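Long-range contacts in mirolysin (Tannerella forsythia, PDB 7OD0), which probably cleaves peptide bonds as a zinc-dependent peptidase of the pappalysin family, within the metzincin clan: residues H180-D185 against M230-D235; V98-L103 against K139-G144; A28-Q33 against K150-D155. All blocks are in the same frame, centred on the assembly; numbering follows the deposited sequence.

Contact 1. Residues H180-D185 against M230-D235; sequences HIWGDD and MDYTYD. With CA (calcium ion), chain K; ZN (zinc ion), chain J; V7Q (2,1,3-benzothiadiazol-4-ylmethanamine), chain G; ACT (acetate ion), chain I.
Tyr232 lies against Trp182 and His180, with the benzothiadiazole ligand on its other side. Its CB touches the thiadiazole part of the ligand, at S1 and N3. Tyr232 CD1 comes within 3.4 Å of ligand N3, so one ring face is covered by the ligand. The opposite face receives the indole: Trp182 CH2 is 3.5 Å from Tyr232 CE2. The pair is edge-to-face, the edge of Trp182 directed at the tyrosine, with planes 55° apart. At the tip of the side chain, Tyr232 OH gives a hydrogen bond to acetate O at 2.7 Å. The same acetate oxygen binds the zinc ion. His180 CE1 lies 3.3 Å from Tyr232 OH, and the two rings meet obliquely.

His180 binds zinc through NE2 at 2.1 Å. Its ND1 is held by Asp184 OD1 at 2.5 Å, in the imidazole plane and on the syn lone pair, which fixes the ring rotation. Trp182 CG sits between its own backbone N and carbonyl carbon (chi1 71°). This folds the indole over His180 CB. The three rings form an aromatic cluster. Across the backbones, Ile181 N gives a weak hydrogen bond to Met230 O at 3.4 Å, and Ile181 CG2 packs on the carboxylate of Asp231.

Met230, close to the zinc site, and Tyr232 two residues on are consistent with the Met-turn of metzincins. Trp182 O and both carboxylate oxygens of Asp185 bind a calcium ion, together with the carbonyls of Ser188, Gln201 and Gly202. His170 and His174, on helix 166-175, complete the protein ligands of zinc. Both segments belong to the long connection between that helix and helix 243-250. This connection comes back to the metal after leaving the end of helix 166-175.

Contact 2. Residues V98-L103 against K139-G144; sequences VKFSNL and KPNTDG
Lys99 and Phe100 both touch Thr142, Lys99 at its carbonyl and Phe100 at its methyl. Lys99 CG stands anti to its carbonyl carbon (chi1 -56°), and the chain is extended from there. Lys99 CD passes alongside Thr142 CB at 3.9 Å. Lys99 NZ then gives a hydrogen bond to Thr142 O at 2.8 Å. The ammonium lies in the carbonyl plane, on a lone pair, with a C=O...N angle of 141°. NZ also gives a hydrogen bond to water 2, which donates to Gly144 O, and it forms a salt bridge with Asp96.

Segment 98-103, a loop with short 3-10 turns, comes before strand 115-120 of the mixed sheet. The loop 139-144 leads from strand 128-130 into strand 145-148, the parallel neighbour of 115-120. The aliphatic part of Lys99 rests on Trp118 and Val146, one from each of these parallel strands.

Phe100 meets the same loop farther out. Phe100 CZ is 3.6 Å from Thr142 CG2, and Phe100 CE1 is 4.0 Å from Asn141 CB. The phenyl ring and the Asn141 amide are turned almost perpendicular, at 85°. The methyl of Thr142 meets Phe100, while its OG1 is hydrogen-bonded to Gln131. Water 3 joins the two backbones, donating to Lys99 O and to Asn141 O, the latter at 2.6 Å.

Contact 3. Residues A28-Q33 against K150-D155; sequences AQIISQ and KHFGRD
Gln29 NE2 is gripped by two backbone carbonyls. It donates to Phe152 O and to Asp155 O, each at 2.9 Å. Both acceptors lie close to the amide plane, and the bond to Asp155 O is nearly straight, at 176°. Phe152 O is met on a lone pair, whereas the donor is tilted from the plane of the Asp155 carbonyl. Gln29 OE1 is taken by Ser157 N, which fixes the rotation of the amide.

One turn on, the helix offers acceptors. Ser32 OG takes Arg154 N at 2.7 Å. Gln33 OE1 takes Gly153 N at 2.9 Å, from above the plane of its carbonyl. Gln33 CG is anti to the backbone N (chi1 -173°). That puts CG over one face of the Phe152 ring, 3.9 Å from the centroid, as a CH-pi contact. The bend at chi2 then carries OE1 to Gly153 N. The edge of this ring meets Ile30, with Phe152 CE2 3.8 Å from Ile30 CA. Gly153 passes so close to the helix that its CA rests 3.5 Å from Gln29 O, a place with no space for a side chain.

Phe152 is also packed on Val14, Ile117 and Val119 of the sheet. Gln33 NE2 is hydrogen-bonded to Gly165 O. The arrangement is consistent with the backing helix of the metzincin fold, here helix 27-40, fastened to the connection that leads to the zinc-binding helix 166-175.

How the contacts relate
The chain enters through strand 8-18 and helix 27-40. Contact 3 takes that helix to the segment after strand 145-148 and so closes a loop of 116 residues. Contact 2 falls wholly within this span. It joins the approach to strand 115-120 with the approach to strand 145-148, with 35 residues between its segments. Contact 1 follows both in series and bridges 44 residues without regular structure, all beyond helix 166-175. None of the three loops cross. Contacts 2 and 3 tie loops and a helix to the sheet, while contact 1 shapes the metal site. Contacts 1 and 3 approach to about 5 Å between nearest atoms but do not touch.

Contact 1. Residues H180-D185 against M230-D235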
loop_
_atom_site.group_PDB
_atom_site.type_symbol
_atom_site.label_atom_id
_atom_site.label_comp_id
_atom_site.label_asym_id
_atom_site.label_seq_id
_atom_site.Cartn_x
_atom_site.Cartn_y
_atom_site.Cartn_z
ATOM N N HIS A 180 2.289 -4.176 -11.039
ATOM C CA HIS A 180 3.765 -4.087 -11.170
ATOM C C HIS A 180 4.117 -3.371 -12.475
ATOM O O HIS A 180 3.585 -3.745 -13.552
ATOM C CB HIS A 180 4.422 -5.471 -11.093
ATOM C CG HIS A 180 4.288 -6.080 -9.739
ATOM N ND1 HIS A 180 4.127 -7.424 -9.558
ATOM C CD2 HIS A 180 4.330 -5.523 -8.505
ATOM C CE1 HIS A 180 4.073 -7.689 -8.274
ATOM N NE2 HIS A 180 4.194 -6.541 -7.599
ATOM N N ILE A 181 5.005 -2.382 -12.364
ATOM C CA ILE A 181 5.360 -1.447 -13.463
ATOM C C ILE A 181 5.951 -2.234 -14.639
ATOM O O ILE A 181 5.812 -1.736 -15.772
ATOM C CB ILE A 181 6.324 -0.355 -12.956
ATOM C CG1 ILE A 181 6.533 0.740 -14.005
ATOM C CG2 ILE A 181 7.640 -0.954 -12.488
ATOM C CD1 ILE A 181 7.185 1.967 -13.451
ATOM N N TRP A 182 6.574 -3.396 -14.393
ATOM C CA TRP A 182 7.242 -4.202 -15.453
ATOM C C TRP A 182 6.228 -5.153 -16.124
ATOM O O TRP A 182 6.568 -5.773 -17.143
ATOM C CB TRP A 182 8.475 -4.930 -14.872
ATOM C CG TRP A 182 8.148 -6.049 -13.937
ATOM C CD1 TRP A 182 7.970 -7.350 -14.283
ATOM C CD2 TRP A 182 7.962 -5.986 -12.515
ATOM N NE1 TRP A 182 7.663 -8.102 -13.179
ATOM C CE2 TRP A 182 7.653 -7.291 -12.079
ATOM C CE3 TRP A 182 8.032 -4.970 -11.558
ATOM C CZ2 TRP A 182 7.395 -7.593 -10.738
ATOM C CZ3 TRP A 182 7.763 -5.267 -10.235
ATOM C CH2 TRP A 182 7.470 -6.564 -9.829
ATOM N N GLY A 183 5.007 -5.280 -15.588
ATOM C CA GLY A 183 3.924 -6.026 -16.259
ATOM C C GLY A 183 3.869 -7.502 -15.891
ATOM O O GLY A 183 3.172 -8.263 -16.605
ATOM N N ASP A 184 4.558 -7.935 -14.835
ATOM C CA ASP A 184 4.406 -9.332 -14.348
ATOM C C ASP A 184 4.620 -10.295 -15.524
ATOM O O ASP A 184 3.822 -11.226 -15.689
ATOM C CB ASP A 184 3.025 -9.523 -13.684
ATOM C CG ASP A 184 2.905 -8.742 -12.391
ATOM O OD1 ASP A 184 3.831 -8.883 -11.570
ATOM O OD2 ASP A 184 1.922 -7.984 -12.228
ATOM N N ASP A 185 5.683 -10.110 -16.293
ATOM C CA ASP A 185 5.921 -10.901 -17.520
ATOM C C ASP A 185 7.312 -11.533 -17.465
ATOM O O ASP A 185 7.810 -11.943 -18.545
ATOM C CB ASP A 185 5.730 -10.020 -18.750
ATOM C CG ASP A 185 6.581 -8.770 -18.750
ATOM O OD1 ASP A 185 7.581 -8.734 -17.977
ATOM O OD2 ASP A 185 6.244 -7.827 -19.512
ATOM N N MET A 230 5.608 0.977 -7.419
ATOM C CA MET A 230 5.126 -0.345 -7.879
ATOM C C MET A 230 6.278 -1.169 -8.495
ATOM O O MET A 230 5.997 -2.167 -9.157
ATOM C CB MET A 230 3.984 -0.156 -8.887
ATOM C CG MET A 230 2.835 0.626 -8.333
ATOM S SD MET A 230 2.314 0.121 -6.666
ATOM C CE MET A 230 1.849 -1.580 -6.958
ATOM N N ASP A 231 7.535 -0.788 -8.262
ATOM C CA ASP A 231 8.694 -1.663 -8.568
ATOM C C ASP A 231 9.071 -2.399 -7.279
ATOM O O ASP A 231 8.327 -2.282 -6.270
ATOM C CB ASP A 231 9.840 -0.880 -9.210
ATOM C CG ASP A 231 10.668 -1.742 -10.151
ATOM O OD1 ASP A 231 10.621 -2.985 -10.005
ATOM O OD2 ASP A 231 11.386 -1.172 -10.986
ATOM N N TYR A 232 10.159 -3.164 -7.301
ATOM C CA TYR A 232 10.580 -3.968 -6.128
ATOM C C TYR A 232 11.866 -3.389 -5.510
ATOM O O TYR A 232 12.620 -4.122 -4.834
ATOM C CB TYR A 232 10.737 -5.419 -6.569
ATOM C CG TYR A 232 9.513 -6.288 -6.495
ATOM C CD1 TYR A 232 8.373 -5.930 -5.792
ATOM C CD2 TYR A 232 9.556 -7.561 -7.049
ATOM C CE1 TYR A 232 7.301 -6.801 -5.675
ATOM C CE2 TYR A 232 8.474 -8.419 -6.981
ATOM C CZ TYR A 232 7.351 -8.045 -6.275
ATOM O OH TYR A 232 6.301 -8.912 -6.169
ATOM N N THR A 233 12.099 -2.095 -5.688
ATOM C CA THR A 233 13.358 -1.449 -5.232
ATOM C C THR A 233 13.270 -1.145 -3.735
ATOM O O THR A 233 12.202 -1.242 -3.160
ATOM C CB THR A 233 13.664 -0.199 -6.068
ATOM O OG1 THR A 233 12.474 0.571 -6.179
ATOM C CG2 THR A 233 14.147 -0.543 -7.462
ATOM N N TYR A 234 14.414 -0.848 -3.132
ATOM C CA TYR A 234 14.562 -0.453 -1.715
ATOM C C TYR A 234 13.686 0.772 -1.437
ATOM O O TYR A 234 13.549 1.646 -2.335
ATOM C CB TYR A 234 16.024 -0.145 -1.438
ATOM C CG TYR A 234 16.957 -1.328 -1.330
ATOM C CD1 TYR A 234 16.501 -2.629 -1.239
ATOM C CD2 TYR A 234 18.320 -1.119 -1.247
ATOM C CE1 TYR A 234 17.379 -3.698 -1.078
ATOM C CE2 TYR A 234 19.208 -2.163 -1.078
ATOM C CZ TYR A 234 18.737 -3.454 -0.999
ATOM O OH TYR A 234 19.648 -4.455 -0.854
ATOM N N ASP A 235 13.143 0.843 -0.221
ATOM C CA ASP A 235 12.221 1.927 0.214
ATOM C C ASP A 235 12.818 3.317 -0.079
ATOM O O ASP A 235 12.049 4.183 -0.527
ATOM C CB ASP A 235 11.882 1.819 1.699
ATOM C CG ASP A 235 10.895 0.727 2.068
ATOM O OD1 ASP A 235 10.789 -0.274 1.298
ATOM O OD2 ASP A 235 10.273 0.859 3.147
HETATM CA CA CA K . 8.031 -6.492 -18.810
HETATM ZN ZN ZN J . 3.618 -5.931 -5.623
HETATM N N1 V7Q G . 9.531 -2.241 -2.570
HETATM C C1 V7Q G . 8.102 -2.569 -2.383
HETATM C C2 V7Q G . 7.805 -4.034 -2.157
HETATM C C3 V7Q G . 6.576 -4.449 -1.642
HETATM C C4 V7Q G . 6.262 -5.786 -1.460
HETATM C C5 V7Q G . 7.148 -6.778 -1.754
HETATM C C6 V7Q G . 8.408 -6.403 -2.272
HETATM N N2 V7Q G . 9.418 -7.232 -2.612
HETATM S S1 V7Q G . 10.677 -6.267 -2.914
HETATM N N3 V7Q G . 9.967 -4.818 -2.948
HETATM C C7 V7Q G . 8.726 -5.018 -2.470
HETATM C C ACT I . 3.315 -8.036 -4.027
HETATM O O ACT I . 4.091 -7.863 -4.970
HETATM O OXT ACT I . 3.279 -7.293 -3.045
HETATM C CH3 ACT I . 2.305 -9.196 -4.098
HETATM O O HOH W 1 6.958 -4.926 -20.282
#

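Contact 2. Residues V98-L103 against K139-G144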
loop_
_atom_site.group_PDB
_atom_site.type_symbol
_atom_site.label_atom_id
_atom_site.label_comp_id
_atom_site.label_asym_id
_atom_site.label_seq_id
_atom_site.Cartn_x
_atom_site.Cartn_y
_atom_site.Cartn_z
ATOM N N VAL A 98 -4.344 -14.499 9.043
ATOM C CA VAL A 98 -4.232 -13.243 9.843
ATOM C C VAL A 98 -5.563 -12.474 9.783
ATOM O O VAL A 98 -5.791 -11.657 10.690
ATOM C CB VAL A 98 -3.060 -12.357 9.388
ATOM C CG1 VAL A 98 -3.369 -11.625 8.086
ATOM C CG2 VAL A 98 -2.679 -11.374 10.489
ATOM N N LYS A 99 -6.420 -12.735 8.789
ATOM C CA LYS A 99 -7.643 -11.922 8.550
ATOM C C LYS A 99 -8.871 -12.551 9.225
ATOM O O LYS A 99 -9.947 -11.999 9.037
ATOM C CB LYS A 99 -7.850 -11.727 7.047
ATOM C CG LYS A 99 -6.659 -11.104 6.340
ATOM C CD LYS A 99 -6.911 -10.685 4.943
ATOM C CE LYS A 99 -5.641 -10.287 4.210
ATOM N NZ LYS A 99 -5.814 -10.393 2.741
ATOM N N PHE A 100 -8.718 -13.646 9.988
ATOM C CA PHE A 100 -9.854 -14.324 10.670
ATOM C C PHE A 100 -9.538 -14.586 12.149
ATOM O O PHE A 100 -8.587 -15.346 12.482
ATOM C CB PHE A 100 -10.214 -15.609 9.935
ATOM C CG PHE A 100 -10.635 -15.425 8.505
ATOM C CD1 PHE A 100 -11.929 -15.045 8.186
ATOM C CD2 PHE A 100 -9.740 -15.653 7.479
ATOM C CE1 PHE A 100 -12.323 -14.914 6.858
ATOM C CE2 PHE A 100 -10.135 -15.528 6.157
ATOM C CZ PHE A 100 -11.414 -15.135 5.850
ATOM N N SER A 101 -10.307 -13.941 13.030
ATOM C CA SER A 101 -10.290 -14.187 14.498
ATOM C C SER A 101 -10.352 -15.706 14.757
ATOM O O SER A 101 -9.615 -16.181 15.637
ATOM C CB SER A 101 -11.404 -13.462 15.183
ATOM O OG SER A 101 -11.393 -12.075 14.866
ATOM N N ASN A 102 -11.145 -16.434 13.958
ATOM C CA ASN A 102 -11.350 -17.905 14.021
ATOM C C ASN A 102 -10.017 -18.657 13.865
ATOM O O ASN A 102 -9.921 -19.766 14.427
ATOM C CB ASN A 102 -12.376 -18.364 12.971
ATOM C CG ASN A 102 -13.793 -17.989 13.338
ATOM O OD1 ASN A 102 -14.712 -18.134 12.531
ATOM N ND2 ASN A 102 -13.980 -17.459 14.541
ATOM N N LEU A 103 -9.045 -18.109 13.121
ATOM C CA LEU A 103 -7.752 -18.784 12.786
ATOM C C LEU A 103 -6.578 -18.085 13.484
ATOM O O LEU A 103 -5.424 -18.241 13.007
ATOM C CB LEU A 103 -7.563 -18.797 11.262
ATOM C CG LEU A 103 -8.582 -19.619 10.462
ATOM C CD1 LEU A 103 -8.300 -19.521 8.961
ATOM C CD2 LEU A 103 -8.568 -21.078 10.918
ATOM N N LYS A 139 -14.274 -12.319 -2.470
ATOM C CA LYS A 139 -13.472 -12.433 -1.227
ATOM C C LYS A 139 -13.612 -11.163 -0.400
ATOM O O LYS A 139 -12.623 -10.491 -0.112
ATOM C CB LYS A 139 -12.029 -12.756 -1.596
ATOM C CG LYS A 139 -11.839 -13.965 -2.500
ATOM C CD LYS A 139 -10.405 -14.278 -2.766
ATOM C CE LYS A 139 -9.712 -14.918 -1.584
ATOM N NZ LYS A 139 -8.247 -14.952 -1.769
ATOM N N PRO A 140 -14.848 -10.803 0.023
ATOM C CA PRO A 140 -15.083 -9.532 0.725
ATOM C C PRO A 140 -14.332 -9.448 2.073
ATOM O O PRO A 140 -13.898 -8.378 2.443
ATOM C CB PRO A 140 -16.611 -9.498 0.921
ATOM C CG PRO A 140 -17.018 -10.953 0.879
ATOM C CD PRO A 140 -16.081 -11.589 -0.145
ATOM N N ASN A 141 -14.156 -10.579 2.765
ATOM C CA ASN A 141 -13.633 -10.600 4.153
ATOM C C ASN A 141 -12.119 -10.416 4.153
ATOM O O ASN A 141 -11.575 -10.079 5.236
ATOM C CB ASN A 141 -14.035 -11.872 4.902
ATOM C CG ASN A 141 -15.535 -11.928 5.144
ATOM O OD1 ASN A 141 -16.217 -10.903 5.201
ATOM N ND2 ASN A 141 -16.068 -13.130 5.236
ATOM N N THR A 142 -11.454 -10.671 3.017
ATOM C CA THR A 142 -9.975 -10.665 2.920
ATOM C C THR A 142 -9.484 -9.463 2.095
ATOM O O THR A 142 -8.262 -9.364 1.879
ATOM C CB THR A 142 -9.486 -12.022 2.398
ATOM O OG1 THR A 142 -10.104 -12.268 1.135
ATOM C CG2 THR A 142 -9.762 -13.149 3.375
ATOM N N ASP A 143 -10.376 -8.557 1.700
ATOM C CA ASP A 143 -9.989 -7.273 1.066
ATOM C C ASP A 143 -9.171 -6.445 2.071
ATOM O O ASP A 143 -9.584 -6.288 3.263
ATOM C CB ASP A 143 -11.205 -6.492 0.570
ATOM C CG ASP A 143 -10.807 -5.281 -0.251
ATOM O OD1 ASP A 143 -10.072 -5.452 -1.243
ATOM O OD2 ASP A 143 -11.162 -4.178 0.142
ATOM N N GLY A 144 -8.033 -5.934 1.608
ATOM C CA GLY A 144 -7.136 -5.100 2.408
ATOM C C GLY A 144 -5.689 -5.458 2.156
ATOM O O GLY A 144 -5.353 -6.023 1.083
HETATM O O HOH W 2 -4.101 -8.320 1.663
HETATM O O HOH W 3 -12.010 -10.948 7.613
#

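Contact 3. Residues A28-Q33 against K150-D155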
loop_
_atom_site.group_PDB
_atom_site.type_symbol
_atom_site.label_atom_id
_atom_site.label_comp_id
_atom_site.label_asym_id
_atom_site.label_seq_id
_atom_site.Cartn_x
_atom_site.Cartn_y
_atom_site.Cartn_z
ATOM N N ALA A 28 3.668 4.926 18.003
ATOM C CA ALA A 28 4.534 5.828 17.218
ATOM C C ALA A 28 4.812 5.193 15.844
ATOM O O ALA A 28 4.743 5.927 14.829
ATOM C CB ALA A 28 5.823 6.102 17.964
ATOM N N GLN A 29 5.131 3.890 15.822
ATOM C CA GLN A 29 5.485 3.156 14.581
ATOM C C GLN A 29 4.285 3.154 13.628
ATOM O O GLN A 29 4.498 3.243 12.406
ATOM C CB GLN A 29 5.939 1.717 14.874
ATOM C CG GLN A 29 6.677 1.081 13.707
ATOM C CD GLN A 29 8.026 1.728 13.485
ATOM O OE1 GLN A 29 8.641 2.278 14.404
ATOM N NE2 GLN A 29 8.522 1.646 12.259
ATOM N N ILE A 30 3.072 2.996 14.170
ATOM C CA ILE A 30 1.821 2.889 13.368
ATOM C C ILE A 30 1.508 4.278 12.815
ATOM O O ILE A 30 1.171 4.377 11.619
ATOM C CB ILE A 30 0.653 2.344 14.201
ATOM C CG1 ILE A 30 0.908 0.908 14.668
ATOM C CG2 ILE A 30 -0.673 2.468 13.437
ATOM C CD1 ILE A 30 -0.052 0.448 15.756
ATOM N N ILE A 31 1.629 5.314 13.649
ATOM C CA ILE A 31 1.341 6.720 13.227
ATOM C C ILE A 31 2.355 7.102 12.144
ATOM O O ILE A 31 1.979 7.762 11.185
ATOM C CB ILE A 31 1.316 7.658 14.454
ATOM C CG1 ILE A 31 0.034 7.384 15.253
ATOM C CG2 ILE A 31 1.426 9.119 14.064
ATOM C CD1 ILE A 31 0.061 7.884 16.659
ATOM N N SER A 32 3.593 6.647 12.281
ATOM C CA SER A 32 4.654 6.825 11.259
ATOM C C SER A 32 4.160 6.275 9.906
ATOM O O SER A 32 4.255 7.004 8.912
ATOM C CB SER A 32 5.931 6.208 11.709
ATOM O OG SER A 32 6.811 6.063 10.616
ATOM N N GLN A 33 3.597 5.067 9.866
ATOM C CA GLN A 33 3.080 4.457 8.598
ATOM C C GLN A 33 1.904 5.273 8.031
ATOM O O GLN A 33 1.859 5.436 6.815
ATOM C CB GLN A 33 2.630 3.009 8.784
ATOM C CG GLN A 33 2.270 2.331 7.458
ATOM C CD GLN A 33 3.433 2.235 6.497
ATOM O OE1 GLN A 33 4.268 1.342 6.573
ATOM N NE2 GLN A 33 3.506 3.164 5.573
ATOM N N LYS A 150 8.286 -6.120 10.745
ATOM C CA LYS A 150 9.649 -5.535 10.620
ATOM C C LYS A 150 9.699 -4.484 9.497
ATOM O O LYS A 150 10.743 -3.841 9.367
ATOM C CB LYS A 150 10.698 -6.608 10.320
ATOM C CG LYS A 150 10.936 -7.615 11.426
ATOM C CD LYS A 150 11.959 -8.681 11.074
ATOM C CE LYS A 150 12.276 -9.577 12.255
ATOM N NZ LYS A 150 13.206 -10.659 11.873
ATOM N N HIS A 151 8.638 -4.324 8.698
ATOM C CA HIS A 151 8.673 -3.417 7.527
ATOM C C HIS A 151 7.443 -2.525 7.493
ATOM O O HIS A 151 7.052 -2.101 6.399
ATOM C CB HIS A 151 8.916 -4.223 6.255
ATOM C CG HIS A 151 10.147 -5.041 6.376
ATOM N ND1 HIS A 151 11.403 -4.464 6.454
ATOM C CD2 HIS A 151 10.311 -6.378 6.508
ATOM C CE1 HIS A 151 12.299 -5.434 6.588
ATOM N NE2 HIS A 151 11.652 -6.615 6.603
ATOM N N PHE A 152 6.933 -2.206 8.674
ATOM C CA PHE A 152 5.782 -1.313 8.913
ATOM C C PHE A 152 6.287 -0.025 9.545
ATOM O O PHE A 152 6.993 -0.123 10.539
ATOM C CB PHE A 152 4.788 -1.997 9.843
ATOM C CG PHE A 152 3.446 -1.345 9.851
ATOM C CD1 PHE A 152 2.587 -1.523 8.782
ATOM C CD2 PHE A 152 3.049 -0.536 10.902
ATOM C CE1 PHE A 152 1.328 -0.956 8.784
ATOM C CE2 PHE A 152 1.794 0.041 10.890
ATOM C CZ PHE A 152 0.947 -0.170 9.834
ATOM N N GLY A 153 5.889 1.128 9.002
ATOM C CA GLY A 153 6.277 2.443 9.530
ATOM C C GLY A 153 7.657 2.830 9.042
ATOM O O GLY A 153 8.384 1.947 8.528
ATOM N N ARG A 154 8.008 4.103 9.204
ATOM C CA ARG A 154 9.300 4.653 8.729
ATOM C C ARG A 154 10.269 4.713 9.910
ATOM O O ARG A 154 9.840 5.129 11.005
ATOM C CB ARG A 154 9.066 6.034 8.126
ATOM C CG ARG A 154 10.342 6.766 7.764
ATOM C CD ARG A 154 10.028 7.869 6.787
ATOM N NE ARG A 154 9.006 8.739 7.317
ATOM C CZ ARG A 154 8.362 9.648 6.604
ATOM N NH1 ARG A 154 8.614 9.789 5.316
ATOM N NH2 ARG A 154 7.456 10.408 7.188
ATOM N N ASP A 155 11.514 4.311 9.684
ATOM C CA ASP A 155 12.590 4.273 10.710
ATOM C C ASP A 155 11.995 3.605 11.957
ATOM O O ASP A 155 11.166 2.686 11.767
ATOM C CB ASP A 155 13.207 5.675 10.848
ATOM C CG ASP A 155 13.809 6.170 9.538
ATOM O OD1 ASP A 155 14.660 5.437 8.983
ATOM O OD2 ASP A 155 13.398 7.262 9.047
#